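Local coordinates for flagellar motor switch protein FliG (Thermotoga maritima, PDB 5TDY) that probably forms part of the switch complex at the base of the flagellar basal body, helping to set the direction of flagellar rotation, at residues 9-14 with 55-60. Sequence-based numbering, arbitrary orientation.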
ATOM      1  N   ARG B   9     -10.308  -4.049   8.547  1.00 25.34           N
ATOM      2  CA  ARG B   9     -11.202  -4.524   7.499  1.00 25.38           C
ATOM      3  C   ARG B   9     -11.301  -3.504   6.373  1.00 20.97           C
ATOM      4  O   ARG B   9     -11.252  -3.865   5.190  1.00 15.51           O
ATOM      5  CB  ARG B   9     -12.582  -4.824   8.090  1.00 23.88           C
ATOM      6  CG  ARG B   9     -12.623  -6.026   9.042  1.00 26.38           C
ATOM      7  CD  ARG B   9     -13.955  -6.091   9.785  1.00 35.82           C
ATOM      8  NE  ARG B   9     -14.049  -5.049  10.812  1.00 45.15           N
ATOM      9  CZ  ARG B   9     -15.135  -4.800  11.542  1.00 49.92           C
ATOM     10  NH1 ARG B   9     -16.242  -5.513  11.361  1.00 54.23           N
ATOM     11  NH2 ARG B   9     -15.117  -3.833  12.450  1.00 45.61           N
ATOM     12  N   ARG B  10     -11.415  -2.222   6.725  1.00 19.94           N
ATOM     13  CA  ARG B  10     -11.464  -1.176   5.712  1.00 21.18           C
ATOM     14  C   ARG B  10     -10.141  -1.059   4.956  1.00 20.90           C
ATOM     15  O   ARG B  10     -10.132  -0.767   3.750  1.00 13.88           O
ATOM     16  CB  ARG B  10     -11.832   0.152   6.360  1.00 17.09           C
ATOM     17  CG  ARG B  10     -11.903   1.293   5.384  1.00 17.39           C
ATOM     18  CD  ARG B  10     -12.577   2.506   5.980  1.00 21.04           C
ATOM     19  NE  ARG B  10     -12.615   3.601   5.009  1.00 25.34           N
ATOM     20  CZ  ARG B  10     -13.559   3.740   4.083  1.00 24.49           C
ATOM     21  NH1 ARG B  10     -14.549   2.860   4.011  1.00 18.37           N
ATOM     22  NH2 ARG B  10     -13.519   4.760   3.241  1.00 19.85           N
ATOM     23  N   LYS B  11      -9.012  -1.239   5.651  1.00 19.09           N
ATOM     24  CA  LYS B  11      -7.723  -1.222   4.960  1.00 18.61           C
ATOM     25  C   LYS B  11      -7.689  -2.261   3.847  1.00 12.82           C
ATOM     26  O   LYS B  11      -7.301  -1.958   2.716  1.00 11.78           O
ATOM     27  CB  LYS B  11      -6.580  -1.458   5.944  1.00 18.53           C
ATOM     28  CG  LYS B  11      -6.332  -0.290   6.888  1.00 23.95           C
ATOM     29  CD  LYS B  11      -4.956  -0.368   7.493  1.00 22.32           C
ATOM     30  CE  LYS B  11      -5.009  -0.816   8.924  1.00 25.85           C
ATOM     31  NZ  LYS B  11      -3.798  -0.327   9.632  1.00 31.73           N
ATOM     32  N   ALA B  12      -8.103  -3.492   4.142  1.00 14.03           N
ATOM     33  CA  ALA B  12      -8.112  -4.517   3.100  1.00 14.64           C
ATOM     34  C   ALA B  12      -9.045  -4.133   1.955  1.00 15.27           C
ATOM     35  O   ALA B  12      -8.742  -4.390   0.789  1.00 12.43           O
ATOM     36  CB  ALA B  12      -8.514  -5.875   3.688  1.00 14.72           C
ATOM     37  N   ALA B  13     -10.190  -3.522   2.269  1.00 12.58           N
ATOM     38  CA  ALA B  13     -11.121  -3.140   1.217  1.00 13.56           C
ATOM     39  C   ALA B  13     -10.545  -2.024   0.353  1.00 13.67           C
ATOM     40  O   ALA B  13     -10.701  -2.041  -0.874  1.00 10.76           O
ATOM     41  CB  ALA B  13     -12.464  -2.723   1.823  1.00 12.86           C
ATOM     42  N   VAL B  14      -9.879  -1.046   0.975  1.00 11.97           N
ATOM     43  CA  VAL B  14      -9.270   0.040   0.217  1.00 11.63           C
ATOM     44  C   VAL B  14      -8.196  -0.505  -0.719  1.00 13.89           C
ATOM     45  O   VAL B  14      -8.092  -0.087  -1.883  1.00 11.41           O
ATOM     46  CB  VAL B  14      -8.719   1.122   1.170  1.00 14.40           C
ATOM     47  CG1 VAL B  14      -7.831   2.130   0.412  1.00 13.91           C
ATOM     48  CG2 VAL B  14      -9.877   1.854   1.886  1.00 15.39           C
ATOM     49  N   LYS B  55      -3.669   6.776   0.255  1.00 24.29           N
ATOM     50  CA  LYS B  55      -2.223   6.915   0.404  1.00 22.35           C
ATOM     51  C   LYS B  55      -1.721   6.231   1.676  1.00 21.37           C
ATOM     52  O   LYS B  55      -0.675   5.572   1.658  1.00 20.69           O
ATOM     53  CB  LYS B  55      -1.864   8.402   0.405  1.00 25.26           C
ATOM     54  CG  LYS B  55      -0.388   8.733   0.317  1.00 32.25           C
ATOM     55  CD  LYS B  55      -0.200  10.255   0.415  1.00 43.01           C
ATOM     56  CE  LYS B  55       1.122  10.653   1.126  1.00 43.11           C
ATOM     57  NZ  LYS B  55       1.247  10.176   2.530  1.00 42.21           N
ATOM     58  N   GLN B  56      -2.455   6.375   2.786  1.00 20.74           N
ATOM     59  CA  GLN B  56      -2.073   5.701   4.027  1.00 23.04           C
ATOM     60  C   GLN B  56      -2.076   4.188   3.860  1.00 22.27           C
ATOM     61  O   GLN B  56      -1.134   3.501   4.282  1.00 21.84           O
ATOM     62  CB  GLN B  56      -3.018   6.083   5.163  1.00 30.59           C
ATOM     63  CG  GLN B  56      -2.795   7.443   5.791  1.00 36.89           C
ATOM     64  CD  GLN B  56      -3.854   7.760   6.835  1.00 42.39           C
ATOM     65  OE1 GLN B  56      -4.578   8.751   6.722  1.00 53.99           O
ATOM     66  NE2 GLN B  56      -3.952   6.916   7.858  1.00 39.41           N
ATOM     67  N   VAL B  57      -3.144   3.642   3.280  1.00 17.46           N
ATOM     68  CA  VAL B  57      -3.217   2.195   3.109  1.00 18.78           C
ATOM     69  C   VAL B  57      -2.079   1.711   2.223  1.00 17.12           C
ATOM     70  O   VAL B  57      -1.400   0.722   2.535  1.00 14.72           O
ATOM     71  CB  VAL B  57      -4.594   1.791   2.547  1.00 20.61           C
ATOM     72  CG1 VAL B  57      -4.598   0.319   2.140  1.00 17.33           C
ATOM     73  CG2 VAL B  57      -5.682   2.072   3.570  1.00 13.47           C
ATOM     74  N   LEU B  58      -1.817   2.428   1.134  1.00 14.88           N
ATOM     75  CA  LEU B  58      -0.772   1.996   0.213  1.00 16.54           C
ATOM     76  C   LEU B  58       0.603   2.035   0.876  1.00 15.77           C
ATOM     77  O   LEU B  58       1.420   1.127   0.680  1.00 15.31           O
ATOM     78  CB  LEU B  58      -0.803   2.861  -1.045  1.00 18.57           C
ATOM     79  CG  LEU B  58      -2.007   2.575  -1.950  1.00 21.00           C
ATOM     80  CD1 LEU B  58      -1.995   3.486  -3.176  1.00 22.64           C
ATOM     81  CD2 LEU B  58      -2.045   1.112  -2.375  1.00 17.25           C
ATOM     82  N   GLU B  59       0.866   3.064   1.691  1.00 14.01           N
ATOM     83  CA  GLU B  59       2.165   3.166   2.369  1.00 20.06           C
ATOM     84  C   GLU B  59       2.388   2.023   3.349  1.00 16.57           C
ATOM     85  O   GLU B  59       3.475   1.427   3.380  1.00 16.25           O
ATOM     86  CB  GLU B  59       2.278   4.508   3.092  1.00 15.51           C
ATOM     87  CG  GLU B  59       2.680   5.610   2.142  1.00 25.67           C
ATOM     88  CD  GLU B  59       2.247   6.961   2.608  1.00 31.05           C
ATOM     89  OE1 GLU B  59       2.395   7.921   1.825  1.00 34.84           O
ATOM     90  OE2 GLU B  59       1.763   7.063   3.755  1.00 32.83           O
ATOM     91  N   GLU B  60       1.380   1.715   4.169  1.00 14.14           N
ATOM     92  CA  GLU B  60       1.496   0.597   5.097  1.00 16.09           C
ATOM     93  C   GLU B  60       1.621  -0.725   4.347  1.00 12.96           C
ATOM     94  O   GLU B  60       2.442  -1.576   4.713  1.00 13.23           O
ATOM     95  CB  GLU B  60       0.293   0.569   6.053  1.00 18.15           C
ATOM     96  CG  GLU B  60       0.453  -0.500   7.144  1.00 19.06           C
ATOM     97  CD  GLU B  60      -0.747  -0.641   8.085  1.00 26.51           C
ATOM     98  OE1 GLU B  60      -1.607   0.257   8.160  1.00 23.66           O
ATOM     99  OE2 GLU B  60      -0.822  -1.675   8.777  1.00 31.38           O
TER
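The carboxylate of Glu60 is the flat group of this contact, and the ammonium of Lys11 meets it close to its plane, on the OE2 side of OE1, where OE1 offers its syn lone pair. Lys11 NZ lies 2.7 Å from Glu60 OE1 and stands farther from OE2 at 3.4 Å, a one-sided salt bridge. The lysine arrives from one face: Lys11 CD sits off the carboxylate plane, 3.5 Å from Glu60 OE1, and a bend at chi3 (-105°) brings NZ down to the oxygen. In Glu60, CG anti to the backbone N (chi1 -174°) and an extended chain carry the carboxylate out to Lys11, and the two side chains cross at about a right angle. Glu60 OE2 is hydrogen-bonded to an aromatic side chain of another protein's chain, which also packs aromatic groups on Lys11 and Val57. Beneath the ion pair the contact is mostly apolar. Val57 CG2 lies 3.8 Å from Val14 CG1 and 4.1 Å from Lys11 CG, while Val57 CG1 rests 3.6 Å from the carbonyl oxygen of Lys11; Val14 also packs on Ile46, in the loop ahead of helix 51-66. An alanine in place of Lys11 would probably leave Glu60 OE1 without its cationic mate and strip the methylene cover from one side of Val57. The axes of segments 9-14 and 55-60 approach to 9.6 Å and cross at -91°, so helices 8-19 and 51-66 pack nearly perpendicular here, within the all-helical FliG N-terminal domain, with the salt bridge bordering the surface that receives the partner protein.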